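Local coordinates for protein COBE (Pseudomonas aeruginosa, PDB 2W6K) that takes part in cobalamin (vitamin B12) biosynthesis, in a role not firmly established, and belongs to the CbiG C-terminal family, at residues 32-37 and 131-136; 80-85 and 106-111; 110-113 and 118-121. All coordinates share one frame; numbering follows the deposited sequence.

In the fold
The fold is a mixed sheet with helices on both faces, and the three contacts sample each side. Interaction 1 sets helix 24-37 against strand 131-138 on one face. Interactions 2 and 3 lie across the sheet from it, each with its centre about 16 Å from that of interaction 1. They share helix 102-115, their centres are about 7 Å apart, and their segments overlap at Leu-110 and Ala-111. Both fall between the two segments of interaction 1 in the chain. The sheet is thus packed on both faces of strand 131-138: Ile-133 and Leu-135 face helix 24-37, while Ala-134 and Ala-136 meet residues of helix 102-115 or strand 119-127. Glu-112 links interactions 2 and 3 directly.

Interaction 1 of 3, residues 32-37 and 131-136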
loop_
_atom_site.group_PDB
_atom_site.type_symbol
_atom_site.label_atom_id
_atom_site.label_comp_id
_atom_site.label_asym_id
_atom_site.label_seq_id
_atom_site.Cartn_x
_atom_site.Cartn_y
_atom_site.Cartn_z
ATOM N N GLU A 32 -11.973 -1.346 1.622
ATOM C CA GLU A 32 -12.823 -2.531 1.864
ATOM C C GLU A 32 -13.170 -3.228 0.558
ATOM O O GLU A 32 -13.130 -4.476 0.467
ATOM C CB GLU A 32 -14.100 -2.101 2.568
ATOM C CG GLU A 32 -13.967 -2.001 4.034
ATOM C CD GLU A 32 -15.336 -1.868 4.693
ATOM O OE1 GLU A 32 -15.671 -2.722 5.548
ATOM O OE2 GLU A 32 -16.078 -0.937 4.325
ATOM N N ARG A 33 -13.511 -2.440 -0.457
ATOM C CA ARG A 33 -13.820 -2.980 -1.775
ATOM C C ARG A 33 -12.615 -3.704 -2.370
ATOM O O ARG A 33 -12.744 -4.799 -2.915
ATOM C CB ARG A 33 -14.280 -1.866 -2.716
ATOM C CG ARG A 33 -15.682 -2.062 -3.271
ATOM C CD ARG A 33 -16.739 -1.675 -2.250
ATOM N NE ARG A 33 -16.949 -2.724 -1.255
ATOM C CZ ARG A 33 -17.343 -2.500 -0.006
ATOM N NH1 ARG A 33 -17.508 -3.516 0.830
ATOM N NH2 ARG A 33 -17.574 -1.261 0.407
ATOM N N THR A 34 -11.446 -3.081 -2.260
ATOM C CA THR A 34 -10.225 -3.624 -2.850
ATOM C C THR A 34 -9.828 -4.947 -2.182
ATOM O O THR A 34 -9.476 -5.924 -2.856
ATOM C CB THR A 34 -9.080 -2.596 -2.757
ATOM O OG1 THR A 34 -9.469 -1.387 -3.433
ATOM C CG2 THR A 34 -7.852 -3.155 -3.446
ATOM N N LEU A 35 -9.935 -4.968 -0.861
ATOM C CA LEU A 35 -9.684 -6.164 -0.079
ATOM C C LEU A 35 -10.661 -7.275 -0.464
ATOM O O LEU A 35 -10.253 -8.425 -0.606
ATOM C CB LEU A 35 -9.805 -5.862 1.416
ATOM C CG LEU A 35 -8.568 -5.116 1.953
ATOM C CD1 LEU A 35 -8.916 -4.483 3.287
ATOM C CD2 LEU A 35 -7.329 -5.964 2.105
ATOM N N GLY A 36 -11.931 -6.916 -0.617
ATOM C CA GLY A 36 -13.002 -7.893 -0.964
ATOM C C GLY A 36 -12.714 -8.586 -2.278
ATOM O O GLY A 36 -12.884 -9.815 -2.408
ATOM N N GLU A 37 -12.271 -7.807 -3.263
ATOM C CA GLU A 37 -11.969 -8.379 -4.585
ATOM C C GLU A 37 -10.950 -9.487 -4.480
ATOM O O GLU A 37 -11.001 -10.475 -5.235
ATOM C CB GLU A 37 -11.473 -7.291 -5.520
ATOM C CG GLU A 37 -12.553 -6.335 -5.918
ATOM C CD GLU A 37 -12.143 -5.508 -7.116
ATOM O OE1 GLU A 37 -11.201 -4.691 -6.995
ATOM O OE2 GLU A 37 -12.781 -5.675 -8.179
ATOM N N ALA A 131 -9.146 8.467 -5.275
ATOM C CA ALA A 131 -8.092 7.645 -4.638
ATOM C C ALA A 131 -7.771 6.358 -5.391
ATOM O O ALA A 131 -8.573 5.858 -6.172
ATOM C CB ALA A 131 -8.518 7.315 -3.219
ATOM N N SER A 132 -6.594 5.779 -5.109
ATOM C CA SER A 132 -6.238 4.483 -5.655
ATOM C C SER A 132 -5.681 3.659 -4.500
ATOM O O SER A 132 -4.988 4.205 -3.648
ATOM C CB SER A 132 -5.141 4.582 -6.715
ATOM O OG SER A 132 -5.702 4.899 -7.994
ATOM N N ILE A 133 -5.990 2.371 -4.500
ATOM C CA ILE A 133 -5.468 1.482 -3.464
ATOM C C ILE A 133 -4.869 0.219 -4.093
ATOM O O ILE A 133 -5.432 -0.367 -5.036
ATOM C CB ILE A 133 -6.550 1.147 -2.397
ATOM C CG1 ILE A 133 -7.016 2.455 -1.716
ATOM C CG2 ILE A 133 -6.007 0.136 -1.377
ATOM C CD1 ILE A 133 -7.881 2.314 -0.494
ATOM N N ALA A 134 -3.693 -0.184 -3.617
ATOM C CA ALA A 134 -3.101 -1.446 -4.080
ATOM C C ALA A 134 -2.730 -2.311 -2.887
ATOM O O ALA A 134 -2.469 -1.806 -1.807
ATOM C CB ALA A 134 -1.873 -1.200 -4.939
ATOM N N LEU A 135 -2.644 -3.599 -3.124
ATOM C CA LEU A 135 -2.318 -4.549 -2.041
ATOM C C LEU A 135 -1.064 -5.321 -2.381
ATOM O O LEU A 135 -0.894 -5.769 -3.507
ATOM C CB LEU A 135 -3.488 -5.523 -1.798
ATOM C CG LEU A 135 -4.870 -4.910 -1.523
ATOM C CD1 LEU A 135 -5.908 -6.051 -1.464
ATOM C CD2 LEU A 135 -4.823 -4.130 -0.218
ATOM N N ALA A 136 -0.181 -5.477 -1.402
ATOM C CA ALA A 136 1.023 -6.272 -1.611
ATOM C C ALA A 136 1.158 -7.282 -0.494
ATOM O O ALA A 136 0.793 -7.025 0.656
ATOM C CB ALA A 136 2.283 -5.382 -1.689
#
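Leu-35 and Leu-135 meet methyl to methyl. CD2 of Leu-35 rests on the fork of Leu-135, 3.8 Å from its CD1 and nearly as close to its CD2, with the two side chains crossing at about a right angle. Leu-35 does not set out straight at the strand; its branched end brings it there, whereas Leu-135 points directly at the helix. Thr-34 adds to this apolar layer with its methyl CG2, which lies anti to the backbone N, an arrangement that goes with OG1 at a chi1 of -58°. The methyl runs past Leu-135 in the opposite direction, 4.0 Å from CG of that leucine.

The polar atoms of Thr-34 make only van der Waals contacts with the strand. Its backbone O sits 3.8 Å from Leu-135 CD1, and its OG1 comes within 4.0 Å of Ile-133 CB. That hydroxyl turns its polarity back into its own helix, hydrogen-bonding to O of Leu-30, so a threonine can sit in this buried layer without a polar partner on the strand.

No hydrogen bond crosses between 32-37 and 131-136, and the touching residues are all buried. The segment axes pass 8.8 Å apart with their directions 37° from parallel. Around them, Leu-35 also packs on Leu-12 and Leu-135 on Ala-14, extending the layer over strand 12-18. This is the helix-on-sheet packing of an alpha/beta fold: helix 24-37 is the connection of a beta-alpha-beta crossover between the parallel strands 12-18 and 47-51, and here it also covers their antiparallel neighbour 131-138.

Interaction 2 of 3, residues 80-85 and 106-111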
loop_
_atom_site.group_PDB
_atom_site.type_symbol
_atom_site.label_atom_id
_atom_site.label_comp_id
_atom_site.label_asym_id
_atom_site.label_seq_id
_atom_site.Cartn_x
_atom_site.Cartn_y
_atom_site.Cartn_z
ATOM N N HIS A 80 10.677 5.058 -6.014
ATOM C CA HIS A 80 11.278 4.974 -7.347
ATOM C C HIS A 80 11.962 3.633 -7.639
ATOM O O HIS A 80 11.956 3.167 -8.795
ATOM C CB HIS A 80 12.265 6.115 -7.554
ATOM C CG HIS A 80 12.994 6.028 -8.854
ATOM N ND1 HIS A 80 12.390 6.308 -10.056
ATOM C CD2 HIS A 80 14.264 5.662 -9.145
ATOM C CE1 HIS A 80 13.256 6.125 -11.038
ATOM N NE2 HIS A 80 14.401 5.731 -10.512
ATOM N N ASP A 81 12.554 3.018 -6.610
ATOM C CA ASP A 81 13.171 1.696 -6.736
ATOM C C ASP A 81 12.227 0.636 -7.336
ATOM O O ASP A 81 12.694 -0.380 -7.855
ATOM C CB ASP A 81 13.670 1.198 -5.382
ATOM C CG ASP A 81 14.972 1.868 -4.929
ATOM O OD1 ASP A 81 15.666 2.503 -5.756
ATOM O OD2 ASP A 81 15.311 1.717 -3.734
ATOM N N TYR A 82 10.916 0.885 -7.271
ATOM C CA TYR A 82 9.893 -0.111 -7.650
ATOM C C TYR A 82 9.224 0.177 -9.004
ATOM O O TYR A 82 8.371 -0.586 -9.466
ATOM C CB TYR A 82 8.853 -0.249 -6.513
ATOM C CG TYR A 82 9.467 -0.830 -5.256
ATOM C CD1 TYR A 82 9.502 -2.215 -5.058
ATOM C CD2 TYR A 82 10.070 -0.008 -4.300
ATOM C CE1 TYR A 82 10.087 -2.763 -3.942
ATOM C CE2 TYR A 82 10.680 -0.552 -3.177
ATOM C CZ TYR A 82 10.669 -1.930 -3.000
ATOM O OH TYR A 82 11.246 -2.515 -1.893
ATOM N N GLU A 83 9.649 1.260 -9.652
ATOM C CA GLU A 83 9.199 1.621 -10.993
ATOM C C GLU A 83 9.079 0.451 -11.975
ATOM O O GLU A 83 8.052 0.325 -12.661
ATOM C CB GLU A 83 10.139 2.670 -11.595
ATOM C CG GLU A 83 9.796 4.097 -11.271
ATOM C CD GLU A 83 8.361 4.446 -11.630
ATOM O OE1 GLU A 83 7.672 4.965 -10.748
ATOM O OE2 GLU A 83 7.941 4.195 -12.781
ATOM N N PRO A 84 10.144 -0.375 -12.100
ATOM C CA PRO A 84 10.130 -1.474 -13.070
ATOM C C PRO A 84 9.086 -2.546 -12.786
ATOM O O PRO A 84 8.825 -3.390 -13.651
ATOM C CB PRO A 84 11.528 -2.105 -12.912
ATOM C CG PRO A 84 12.365 -1.060 -12.293
ATOM C CD PRO A 84 11.451 -0.280 -11.406
ATOM N N ARG A 85 8.506 -2.510 -11.586
ATOM C CA ARG A 85 7.594 -3.555 -11.148
ATOM C C ARG A 85 6.147 -3.102 -11.104
ATOM O O ARG A 85 5.271 -3.901 -10.859
ATOM C CB ARG A 85 8.014 -4.092 -9.785
ATOM C CG ARG A 85 9.361 -4.791 -9.791
ATOM C CD ARG A 85 9.899 -4.922 -8.391
ATOM N NE ARG A 85 9.161 -5.931 -7.628
ATOM C CZ ARG A 85 9.400 -6.249 -6.358
ATOM N NH1 ARG A 85 8.668 -7.180 -5.764
ATOM N NH2 ARG A 85 10.365 -5.645 -5.683
ATOM N N ALA A 106 4.154 2.144 -3.005
ATOM C CA ALA A 106 4.214 2.228 -1.526
ATOM C C ALA A 106 3.887 0.866 -0.898
ATOM O O ALA A 106 4.510 0.453 0.097
ATOM C CB ALA A 106 3.313 3.325 -0.976
ATOM N N ALA A 107 2.950 0.155 -1.510
ATOM C CA ALA A 107 2.587 -1.180 -1.038
ATOM C C ALA A 107 3.794 -2.128 -1.103
ATOM O O ALA A 107 4.129 -2.776 -0.104
ATOM C CB ALA A 107 1.376 -1.734 -1.818
ATOM N N LEU A 108 4.446 -2.196 -2.266
ATOM C CA LEU A 108 5.596 -3.054 -2.445
ATOM C C LEU A 108 6.717 -2.653 -1.483
ATOM O O LEU A 108 7.296 -3.517 -0.808
ATOM C CB LEU A 108 6.077 -2.967 -3.889
ATOM C CG LEU A 108 5.222 -3.713 -4.910
ATOM C CD1 LEU A 108 5.681 -3.310 -6.302
ATOM C CD2 LEU A 108 5.353 -5.230 -4.676
ATOM N N ALA A 109 7.032 -1.356 -1.448
ATOM C CA ALA A 109 8.145 -0.820 -0.633
ATOM C C ALA A 109 8.016 -1.150 0.833
ATOM O O ALA A 109 8.965 -1.674 1.438
ATOM C CB ALA A 109 8.312 0.691 -0.850
ATOM N N LEU A 110 6.840 -0.897 1.408
ATOM C CA LEU A 110 6.634 -1.164 2.813
ATOM C C LEU A 110 6.645 -2.669 3.087
ATOM O O LEU A 110 7.210 -3.108 4.095
ATOM C CB LEU A 110 5.337 -0.521 3.325
ATOM C CG LEU A 110 5.123 -0.644 4.832
ATOM C CD1 LEU A 110 6.288 0.062 5.601
ATOM C CD2 LEU A 110 3.794 -0.070 5.254
ATOM N N ALA A 111 6.024 -3.462 2.217
ATOM C CA ALA A 111 5.972 -4.914 2.460
ATOM C C ALA A 111 7.386 -5.483 2.541
ATOM O O ALA A 111 7.690 -6.284 3.430
ATOM C CB ALA A 111 5.178 -5.623 1.371
#
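Tyr-82 lays its ring against helix 102-115 at Leu-108 and Ala-109, docking a type I turn that runs into a short 3-10 segment on one of the helices covering the sheet of this alpha/beta fold. One ring face lies over the helix backbone, with Ala-109 N 4.0 Å above the plane and over the ring centre. The two ring flanks are shared between neighbouring side chains: CD1 of Tyr-82 is 3.7 Å from Leu-108 CB, and CE2 of Tyr-82 is 3.5 Å from Ala-109 CB. The ring therefore straddles two consecutive residues of the helix.

Beside it Arg-85 adds a lighter and less certain contact. In one of its two conformers the chain bends at chi3 (73°), and NH1 comes to 4.0 Å from Leu-108 CD2, the methyl approaching the guanidinium obliquely. In the same conformer NH2 of Arg-85 would reach Glu-112 OE2 as a salt bridge, a placement that is doubtful.

Behind these side chains the backbone is folded tightly. Glu-83 N bonds to His-80 O at 3.1 Å, closing the turn, and Arg-85 N bonds to Tyr-82 O at 2.9 Å. OE1 of Glu-83 accepts a hydrogen bond from Ser-100 N, tying the turn to the loop before helix 102-115. Toward the sheet, Leu-108 packs on Leu-121 and Ala-109 on Leu-74, on the two outermost strands. At the far end of the ring, the Tyr-82 hydroxyl is hydrogen-bonded to Glu-112 OE1 and to Arg-113 NH2, the same nitrogen that hydrogen-bonds to Ala-109 O.

Interaction 3 of 3, residues 110-113 and 118-121; sequences LAER and RADL
A carboxylate-to-backbone hydrogen bond, backed by two touching alanines, joins Glu-112 and Ala-111 to Ala-119 where helix 102-115 turns back into the edge strand 119-127. The bond runs from Ala-119 N to Glu-112 OE2, at 2.9 Å and nearly straight (170° at the hydrogen), and it uses the oxygen's anti lone pair, the one pointing away from OE1. Glu-112 leaves the helix with CG beside its backbone N (chi1 -64°) and stays extended beyond CG, which carries the carboxylate across to the start of the strand.

The stem of that side chain packs as well as reaches. CG of Glu-112 lies 3.6 Å from Ala-119 CB, and the same methyl meets Ala-111 CB at 3.5 Å. With such small groups at the interface, helix and strand come close: the CA atoms of Glu-112 and Ala-119 are 5.6 Å apart. OE2 of Glu-112 also sits 3.4 Å from Arg-118 CA. The guanidinium of Arg-118 does not touch the carboxylate; its NE stays 4.8 Å from OE2 of Glu-112, near enough that its charge probably favours the carboxylate without a direct bond.

With OE1 of Glu-112 taken by the Tyr-82 hydroxyl, the carboxylate is held at both oxygens. On the strand, the backbones of Arg-118 and Asp-120 pair with Leu-139 and Arg-137, while Ala-119 N, between them, is taken by the glutamate. The arrangement is a tight helix-to-strand turn of an alpha/beta sandwich, with a side chain from the helix occupying a backbone N-H at the beginning of an outermost strand of the sheet.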
loop_
_atom_site.group_PDB
_atom_site.type_symbol
_atom_site.label_atom_id
_atom_site.label_comp_id
_atom_site.label_asym_id
_atom_site.label_seq_id
_atom_site.Cartn_x
_atom_site.Cartn_y
_atom_site.Cartn_z
ATOM N N LEU A 110 6.840 -0.897 1.408
ATOM C CA LEU A 110 6.634 -1.164 2.813
ATOM C C LEU A 110 6.645 -2.669 3.087
ATOM O O LEU A 110 7.210 -3.108 4.095
ATOM C CB LEU A 110 5.337 -0.521 3.325
ATOM C CG LEU A 110 5.123 -0.644 4.832
ATOM C CD1 LEU A 110 6.288 0.062 5.601
ATOM C CD2 LEU A 110 3.794 -0.070 5.254
ATOM N N ALA A 111 6.024 -3.462 2.217
ATOM C CA ALA A 111 5.972 -4.914 2.460
ATOM C C ALA A 111 7.386 -5.483 2.541
ATOM O O ALA A 111 7.690 -6.284 3.430
ATOM C CB ALA A 111 5.178 -5.623 1.371
ATOM N N GLU A 112 8.248 -5.034 1.641
ATOM C CA GLU A 112 9.634 -5.565 1.582
ATOM C C GLU A 112 10.467 -5.106 2.761
ATOM O O GLU A 112 11.323 -5.864 3.233
ATOM C CB GLU A 112 10.312 -5.223 0.250
ATOM C CG GLU A 112 9.616 -5.891 -0.924
ATOM C CD GLU A 112 10.439 -5.929 -2.200
ATOM O OE1 GLU A 112 11.385 -5.130 -2.316
ATOM O OE2 GLU A 112 10.088 -6.748 -3.084
ATOM N N ARG A 113 10.234 -3.876 3.231
ATOM C CA ARG A 113 10.926 -3.343 4.411
ATOM C C ARG A 113 10.554 -3.978 5.726
ATOM O O ARG A 113 11.447 -4.238 6.553
ATOM C CB ARG A 113 10.776 -1.818 4.506
ATOM C CG ARG A 113 11.711 -1.186 3.567
ATOM C CD ARG A 113 11.391 0.208 3.136
ATOM N NE ARG A 113 12.460 0.566 2.222
ATOM C CZ ARG A 113 12.570 0.116 0.974
ATOM N NH1 ARG A 113 13.614 0.476 0.249
ATOM N NH2 ARG A 113 11.643 -0.688 0.446
ATOM N N ARG A 118 11.178 -10.434 -0.868
ATOM C CA ARG A 118 10.425 -9.966 -2.032
ATOM C C ARG A 118 8.934 -9.931 -1.760
ATOM O O ARG A 118 8.372 -10.852 -1.172
ATOM C CB ARG A 118 10.718 -10.893 -3.222
ATOM C CG ARG A 118 9.766 -10.786 -4.396
ATOM C CD ARG A 118 10.466 -11.281 -5.642
ATOM N NE ARG A 118 11.255 -10.212 -6.253
ATOM C CZ ARG A 118 10.960 -9.637 -7.413
ATOM N NH1 ARG A 118 9.901 -10.036 -8.105
ATOM N NH2 ARG A 118 11.737 -8.669 -7.889
ATOM N N ALA A 119 8.300 -8.840 -2.181
ATOM C CA ALA A 119 6.851 -8.765 -2.135
ATOM C C ALA A 119 6.274 -8.720 -3.565
ATOM O O ALA A 119 6.996 -8.418 -4.531
ATOM C CB ALA A 119 6.404 -7.554 -1.316
ATOM N N ASP A 120 4.993 -9.055 -3.681
ATOM C CA ASP A 120 4.287 -9.038 -4.963
ATOM C C ASP A 120 2.971 -8.298 -4.779
ATOM O O ASP A 120 2.306 -8.412 -3.737
ATOM C CB ASP A 120 4.022 -10.480 -5.442
ATOM C CG ASP A 120 5.173 -11.072 -6.253
ATOM O OD1 ASP A 120 6.207 -10.403 -6.484
ATOM O OD2 ASP A 120 5.022 -12.233 -6.686
ATOM N N LEU A 121 2.561 -7.555 -5.798
ATOM C CA LEU A 121 1.227 -7.005 -5.766
ATOM C C LEU A 121 0.214 -8.104 -6.002
ATOM O O LEU A 121 0.449 -8.996 -6.811
ATOM C CB LEU A 121 1.091 -5.965 -6.862
ATOM C CG LEU A 121 1.919 -4.693 -6.635
ATOM C CD1 LEU A 121 2.144 -3.936 -7.941
ATOM C CD2 LEU A 121 1.198 -3.823 -5.618
#